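Local atomic coordinates of mandelate racemase/muconate lactonizing enzyme family protein (Roseovarius nubinhibens ISM, PDB entry 3U4F), a protein that is an enolase-superfamily enzyme that binds magnesium in its TIM barrel and may act as a hydro-lyase. Residues T133-A138 / G162-K167; P303-C308 / G329-F334. One frame throughout, in Å; residues are numbered along the deposited sequence.

Contact 1 (T133-A138 / G162-K167); sequences TIRAYA and GFDAFK. With GAI (guanidine), chain F.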
loop_
_atom_site.group_PDB
_atom_site.type_symbol
_atom_site.label_atom_id
_atom_site.label_comp_id
_atom_site.label_asym_id
_atom_site.label_seq_id
_atom_site.Cartn_x
_atom_site.Cartn_y
_atom_site.Cartn_z
ATOM N N THR A 133 -20.011 -16.063 -24.050
ATOM C CA THR A 133 -19.072 -16.988 -23.447
ATOM C C THR A 133 -17.654 -16.403 -23.431
ATOM O O THR A 133 -17.345 -15.468 -24.178
ATOM C CB THR A 133 -19.005 -18.299 -24.246
ATOM O OG1 THR A 133 -18.690 -17.956 -25.589
ATOM C CG2 THR A 133 -20.375 -19.041 -24.215
ATOM N N ILE A 134 -16.817 -17.002 -22.580
ATOM C CA ILE A 134 -15.402 -16.644 -22.415
ATOM C C ILE A 134 -14.631 -17.935 -22.247
ATOM O O ILE A 134 -14.936 -18.763 -21.365
ATOM C CB ILE A 134 -15.153 -15.791 -21.118
ATOM C CG1 ILE A 134 -16.038 -14.562 -21.067
ATOM C CG2 ILE A 134 -13.699 -15.277 -21.064
ATOM C CD1 ILE A 134 -17.298 -14.757 -20.264
ATOM N N ARG A 135 -13.579 -18.083 -23.044
ATOM C CA ARG A 135 -12.677 -19.206 -22.906
ATOM C C ARG A 135 -12.057 -19.169 -21.535
ATOM O O ARG A 135 -11.617 -18.104 -21.101
ATOM C CB ARG A 135 -11.539 -19.093 -23.926
ATOM C CG ARG A 135 -10.573 -20.288 -23.896
ATOM C CD ARG A 135 -9.512 -20.110 -24.970
ATOM N NE ARG A 135 -8.555 -21.213 -24.980
ATOM C CZ ARG A 135 -7.364 -21.156 -25.580
ATOM N NH1 ARG A 135 -6.965 -20.038 -26.165
ATOM N NH2 ARG A 135 -6.558 -22.206 -25.548
ATOM N N ALA A 136 -11.993 -20.318 -20.864
ATOM C CA ALA A 136 -11.371 -20.339 -19.525
ATOM C C ALA A 136 -10.093 -21.169 -19.546
ATOM O O ALA A 136 -9.989 -22.141 -20.311
ATOM C CB ALA A 136 -12.331 -20.904 -18.508
ATOM N N TYR A 137 -9.113 -20.803 -18.719
ATOM C CA TYR A 137 -8.027 -21.736 -18.453
ATOM C C TYR A 137 -8.123 -22.294 -17.038
ATOM O O TYR A 137 -8.448 -21.560 -16.100
ATOM C CB TYR A 137 -6.648 -21.122 -18.752
ATOM C CG TYR A 137 -6.106 -20.038 -17.814
ATOM C CD1 TYR A 137 -5.339 -20.379 -16.702
ATOM C CD2 TYR A 137 -6.265 -18.682 -18.126
ATOM C CE1 TYR A 137 -4.792 -19.374 -15.860
ATOM C CE2 TYR A 137 -5.721 -17.674 -17.336
ATOM C CZ TYR A 137 -4.972 -18.028 -16.199
ATOM O OH TYR A 137 -4.414 -17.037 -15.407
ATOM N N ALA A 138 -7.849 -23.593 -16.908
ATOM C CA ALA A 138 -7.805 -24.299 -15.632
ATOM C C ALA A 138 -6.550 -23.882 -14.864
ATOM O O ALA A 138 -5.439 -24.099 -15.317
ATOM C CB ALA A 138 -7.812 -25.800 -15.862
ATOM N N GLY A 162 -13.935 -29.723 -20.632
ATOM C CA GLY A 162 -13.570 -29.270 -21.964
ATOM C C GLY A 162 -12.499 -28.193 -21.997
ATOM O O GLY A 162 -12.306 -27.553 -23.031
ATOM N N PHE A 163 -11.820 -27.952 -20.866
ATOM C CA PHE A 163 -10.716 -26.974 -20.852
ATOM C C PHE A 163 -9.705 -27.343 -21.940
ATOM O O PHE A 163 -9.442 -28.527 -22.136
ATOM C CB PHE A 163 -9.955 -27.002 -19.509
ATOM C CG PHE A 163 -10.746 -26.501 -18.328
ATOM C CD1 PHE A 163 -10.976 -25.133 -18.149
ATOM C CD2 PHE A 163 -11.225 -27.390 -17.374
ATOM C CE1 PHE A 163 -11.682 -24.665 -17.020
ATOM C CE2 PHE A 163 -11.934 -26.937 -16.246
ATOM C CZ PHE A 163 -12.176 -25.563 -16.083
ATOM N N ASP A 164 -9.134 -26.340 -22.613
ATOM C CA ASP A 164 -8.036 -26.573 -23.571
ATOM C C ASP A 164 -6.830 -25.684 -23.271
ATOM O O ASP A 164 -5.964 -25.508 -24.115
ATOM C CB ASP A 164 -8.509 -26.371 -25.014
ATOM C CG ASP A 164 -8.825 -24.915 -25.358
ATOM O OD1 ASP A 164 -8.695 -23.992 -24.514
ATOM O OD2 ASP A 164 -9.221 -24.693 -26.528
ATOM N N ALA A 165 -6.828 -25.093 -22.076
ATOM C CA ALA A 165 -5.732 -24.255 -21.568
ATOM C C ALA A 165 -5.560 -24.523 -20.075
ATOM O O ALA A 165 -6.552 -24.691 -19.349
ATOM C CB ALA A 165 -6.058 -22.783 -21.801
ATOM N N PHE A 166 -4.312 -24.549 -19.611
ATOM C CA PHE A 166 -3.998 -25.049 -18.264
ATOM C C PHE A 166 -2.791 -24.289 -17.717
ATOM O O PHE A 166 -1.787 -24.145 -18.412
ATOM C CB PHE A 166 -3.658 -26.550 -18.283
ATOM C CG PHE A 166 -4.692 -27.406 -18.983
ATOM C CD1 PHE A 166 -5.696 -28.024 -18.259
ATOM C CD2 PHE A 166 -4.645 -27.576 -20.359
ATOM C CE1 PHE A 166 -6.664 -28.805 -18.904
ATOM C CE2 PHE A 166 -5.612 -28.321 -21.023
ATOM C CZ PHE A 166 -6.629 -28.937 -20.285
ATOM N N LYS A 167 -2.891 -23.804 -16.479
ATOM C CA LYS A 167 -1.758 -23.095 -15.871
ATOM C C LYS A 167 -1.256 -23.837 -14.636
ATOM O O LYS A 167 -2.056 -24.219 -13.766
ATOM C CB LYS A 167 -2.107 -21.628 -15.532
ATOM C CG LYS A 167 -0.905 -20.819 -15.030
ATOM C CD LYS A 167 -1.197 -19.327 -14.959
ATOM C CE LYS A 167 -1.841 -18.967 -13.635
ATOM N NZ LYS A 167 -2.129 -17.512 -13.654
HETATM C C GAI F . -2.220 -16.450 -10.214
HETATM N N1 GAI F . -3.183 -17.255 -9.846
HETATM N N2 GAI F . -1.161 -16.075 -9.412
HETATM N N3 GAI F . -2.245 -15.882 -11.431
HETATM O O HOH W 1 -10.647 -23.807 -22.344
#

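Contact 2 (P303-C308 / G329-F334); sequences PVTPHC and GKYLEF. With GAI (guanidine), chain F.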
loop_
_atom_site.group_PDB
_atom_site.type_symbol
_atom_site.label_atom_id
_atom_site.label_comp_id
_atom_site.label_asym_id
_atom_site.label_seq_id
_atom_site.Cartn_x
_atom_site.Cartn_y
_atom_site.Cartn_z
ATOM N N PRO A 303 -2.731 -6.867 -24.653
ATOM C CA PRO A 303 -3.964 -7.481 -24.153
ATOM C C PRO A 303 -4.049 -7.530 -22.632
ATOM O O PRO A 303 -3.022 -7.418 -21.940
ATOM C CB PRO A 303 -3.917 -8.912 -24.692
ATOM C CG PRO A 303 -2.494 -9.158 -25.031
ATOM C CD PRO A 303 -1.801 -7.850 -25.239
ATOM N N VAL A 304 -5.268 -7.767 -22.152
ATOM C CA VAL A 304 -5.594 -7.751 -20.723
ATOM C C VAL A 304 -6.166 -9.112 -20.337
ATOM O O VAL A 304 -7.216 -9.531 -20.836
ATOM C CB VAL A 304 -6.593 -6.637 -20.387
ATOM C CG1 VAL A 304 -6.950 -6.684 -18.884
ATOM C CG2 VAL A 304 -6.051 -5.254 -20.807
ATOM N N THR A 305 -5.445 -9.818 -19.479
ATOM C CA THR A 305 -5.854 -11.146 -19.017
ATOM C C THR A 305 -5.841 -11.098 -17.487
ATOM O O THR A 305 -4.833 -11.391 -16.862
ATOM C CB THR A 305 -4.886 -12.243 -19.561
ATOM O OG1 THR A 305 -4.985 -12.261 -20.988
ATOM C CG2 THR A 305 -5.284 -13.619 -19.063
ATOM N N PRO A 306 -6.970 -10.704 -16.880
ATOM C CA PRO A 306 -6.948 -10.410 -15.434
ATOM C C PRO A 306 -6.683 -11.620 -14.557
ATOM O O PRO A 306 -6.882 -12.753 -14.966
ATOM C CB PRO A 306 -8.367 -9.867 -15.172
ATOM C CG PRO A 306 -8.758 -9.255 -16.469
ATOM C CD PRO A 306 -8.246 -10.303 -17.473
ATOM N N HIS A 307 -6.245 -11.349 -13.326
ATOM C CA HIS A 307 -6.020 -12.363 -12.341
ATOM C C HIS A 307 -7.329 -12.557 -11.602
ATOM O O HIS A 307 -8.018 -11.605 -11.222
ATOM C CB HIS A 307 -4.945 -11.849 -11.370
ATOM C CG HIS A 307 -4.848 -12.614 -10.090
ATOM N ND1 HIS A 307 -5.512 -12.226 -8.944
ATOM C CD2 HIS A 307 -4.122 -13.707 -9.758
ATOM C CE1 HIS A 307 -5.201 -13.059 -7.959
ATOM N NE2 HIS A 307 -4.361 -13.963 -8.427
ATOM N N CYS A 308 -7.680 -13.796 -11.381
ATOM C CA CYS A 308 -8.806 -14.049 -10.484
ATOM C C CYS A 308 -8.598 -15.420 -9.997
ATOM O O CYS A 308 -8.728 -16.365 -10.778
ATOM C CB CYS A 308 -10.198 -13.854 -11.149
ATOM S SG CYS A 308 -10.426 -14.286 -12.826
ATOM N N GLY A 329 -7.643 -10.326 -23.306
ATOM C CA GLY A 329 -6.731 -11.439 -23.550
ATOM C C GLY A 329 -7.418 -12.752 -23.916
ATOM O O GLY A 329 -8.621 -12.776 -24.257
ATOM N N LYS A 330 -6.679 -13.861 -23.814
ATOM C CA LYS A 330 -7.120 -15.104 -24.452
ATOM C C LYS A 330 -8.167 -15.875 -23.672
ATOM O O LYS A 330 -8.864 -16.718 -24.221
ATOM C CB LYS A 330 -5.927 -16.027 -24.723
ATOM C CG LYS A 330 -4.905 -15.465 -25.717
ATOM C CD LYS A 330 -3.651 -16.351 -25.748
ATOM C CE LYS A 330 -2.675 -15.905 -26.856
ATOM N NZ LYS A 330 -1.428 -16.744 -26.734
ATOM N N TYR A 331 -8.238 -15.621 -22.369
ATOM C CA TYR A 331 -8.966 -16.506 -21.474
ATOM C C TYR A 331 -9.092 -15.953 -20.057
ATOM O O TYR A 331 -8.327 -15.089 -19.628
ATOM C CB TYR A 331 -8.388 -17.944 -21.409
ATOM C CG TYR A 331 -6.892 -18.040 -21.712
ATOM C CD1 TYR A 331 -6.407 -19.005 -22.576
ATOM C CD2 TYR A 331 -5.982 -17.156 -21.116
ATOM C CE1 TYR A 331 -5.009 -19.094 -22.861
ATOM C CE2 TYR A 331 -4.598 -17.211 -21.409
ATOM C CZ TYR A 331 -4.139 -18.179 -22.296
ATOM O OH TYR A 331 -2.799 -18.231 -22.574
ATOM N N LEU A 332 -10.106 -16.489 -19.398
ATOM C CA LEU A 332 -10.442 -16.269 -17.999
ATOM C C LEU A 332 -9.633 -17.222 -17.118
ATOM O O LEU A 332 -9.709 -18.428 -17.315
ATOM C CB LEU A 332 -11.930 -16.607 -17.846
ATOM C CG LEU A 332 -12.492 -16.637 -16.424
ATOM C CD1 LEU A 332 -12.650 -15.193 -15.948
ATOM C CD2 LEU A 332 -13.836 -17.387 -16.374
ATOM N N GLU A 333 -8.915 -16.690 -16.119
ATOM C CA GLU A 333 -8.327 -17.540 -15.081
ATOM C C GLU A 333 -9.420 -18.214 -14.252
ATOM O O GLU A 333 -10.250 -17.543 -13.656
ATOM C CB GLU A 333 -7.436 -16.739 -14.137
ATOM C CG GLU A 333 -6.779 -17.699 -13.139
ATOM C CD GLU A 333 -5.682 -17.094 -12.332
ATOM O OE1 GLU A 333 -5.589 -15.855 -12.273
ATOM O OE2 GLU A 333 -4.904 -17.899 -11.760
ATOM N N PHE A 334 -9.406 -19.539 -14.216
ATOM C CA PHE A 334 -10.461 -20.279 -13.551
ATOM C C PHE A 334 -9.830 -21.264 -12.598
ATOM O O PHE A 334 -9.293 -22.293 -13.018
ATOM C CB PHE A 334 -11.345 -21.024 -14.553
ATOM C CG PHE A 334 -12.606 -21.579 -13.922
ATOM C CD1 PHE A 334 -13.759 -20.791 -13.832
ATOM C CD2 PHE A 334 -12.621 -22.874 -13.401
ATOM C CE1 PHE A 334 -14.916 -21.294 -13.220
ATOM C CE2 PHE A 334 -13.774 -23.384 -12.767
ATOM C CZ PHE A 334 -14.911 -22.609 -12.692
HETATM C C GAI F . -2.220 -16.450 -10.214
HETATM N N1 GAI F . -3.183 -17.255 -9.846
HETATM N N2 GAI F . -1.161 -16.075 -9.412
HETATM N N3 GAI F . -2.245 -15.882 -11.431
HETATM O O HOH W 2 -3.727 -13.735 -22.892
HETATM O O HOH W 3 -8.508 -13.838 -16.913
#

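Contact 1 (T133-A138 / G162-K167)
OD1 of D164 is gripped by two nitrogens of R135, NE at 2.8 Å and NH2 at 3.0 Å. Both bonds lie near the guanidinium plane, but NE meets the syn lone pair of OD1 while NH2 comes from above the carboxylate, the two planes being 80° apart. R135 reaches D164 because CG is anti to its backbone N (chi1 -177°) and the chain runs straight to NE. A methionine here would probably leave the D164 carboxylate without its cation and free to turn.

Between the strands the pairing is parallel: A138 N donates to A165 O, and K167 N bonds to A138 O at 2.8 Å, a nearly straight bond. Alanine at 138 lays a single methyl over the centre of one F163 ring face, a CH-pi contact 3.9 Å from the centroid, and the same methyl also meets CD1 of F166; alanine at 165 leaves room for CB of Y137, which presses on its CB at 3.5 Å.

Towards the pocket, K167 runs its aliphatic chain beside the Y137 ring, and the bend at chi3 (86°) brings NZ within 2.9 Å of Y137 OH, to which it donates. NZ also lies beside guanidine and forms a salt bridge with E231, a magnesium ligand.

This is the beta-alpha-beta unit 132-139, 147-161, 165-169 of the barrel, with strands 332-335 and 201-205 as the next neighbours in the sheet.

Contact 2 (P303-C308 / G329-F334)
Two direct hydrogen bonds join V304 and C308 to G329 and E333. G329 N donates to V304 O at 2.6 Å, from above the carbonyl plane, and C308 N donates to E333 OE1 at 3.1 Å. Glycine suits position 329 because a CB there would run into T305 OG1 and V304 O.

Water does much of the remaining polar work. One molecule gives its protons to P306 O and Y331 O and accepts from E333 N, satisfying three backbone groups; another joins T305 OG1 to K330 N.

Apolar contact is modest. T305 turns CG2 to the edge of the Y331 ring, CD2 being 4.1 Å away, and SG of C308 touches L332 CD1 at 3.9 Å.

H307 and E333 line the guanidine pocket at the barrel's magnesium site. E333 is extended, with CG anti to the backbone N (chi1 -176°), which carries its carboxylate past C308: OE1 takes the C308 amide while OE2 accepts from guanidine N1 at 2.7 Å. H307 lies alongside, its ring turned 75° from the carboxylate and next to the magnesium ligand E257, with CD2 3.3 Å from guanidine N3. Its ND1 is hydrogen-bonded to OD1 of D280, consistent with the His-Asp pair of mandelate racemase relatives.

The loop 303-308 thus lies between strands 276-277 and 332-335, while P306 and C308 rest on helix 313-322 and strand 132-139 flanks strand 332-335 beyond.

From the N terminus, strand 132-139 comes first; the chain passes through helix 147-161 and returns on strand 165-169, so contact 1 closes a loop of 23 intervening residues. The chain then builds the next strands and helices of the barrel before contact 2 opens at 303-308 and closes, across helix 313-322, at 329-334. The two loops follow in series, neither nesting nor crossing. They meet in space because strand 332-335 pairs with strand 132-139, probably through R135 O with L332 N and Y137 N with L332 O. That pairing sets the first and last parallel strands of the barrel side by side; contact 1 ties the first to strand 165-169, contact 2 ties the last to loop 303-308, and both reach the guanidine.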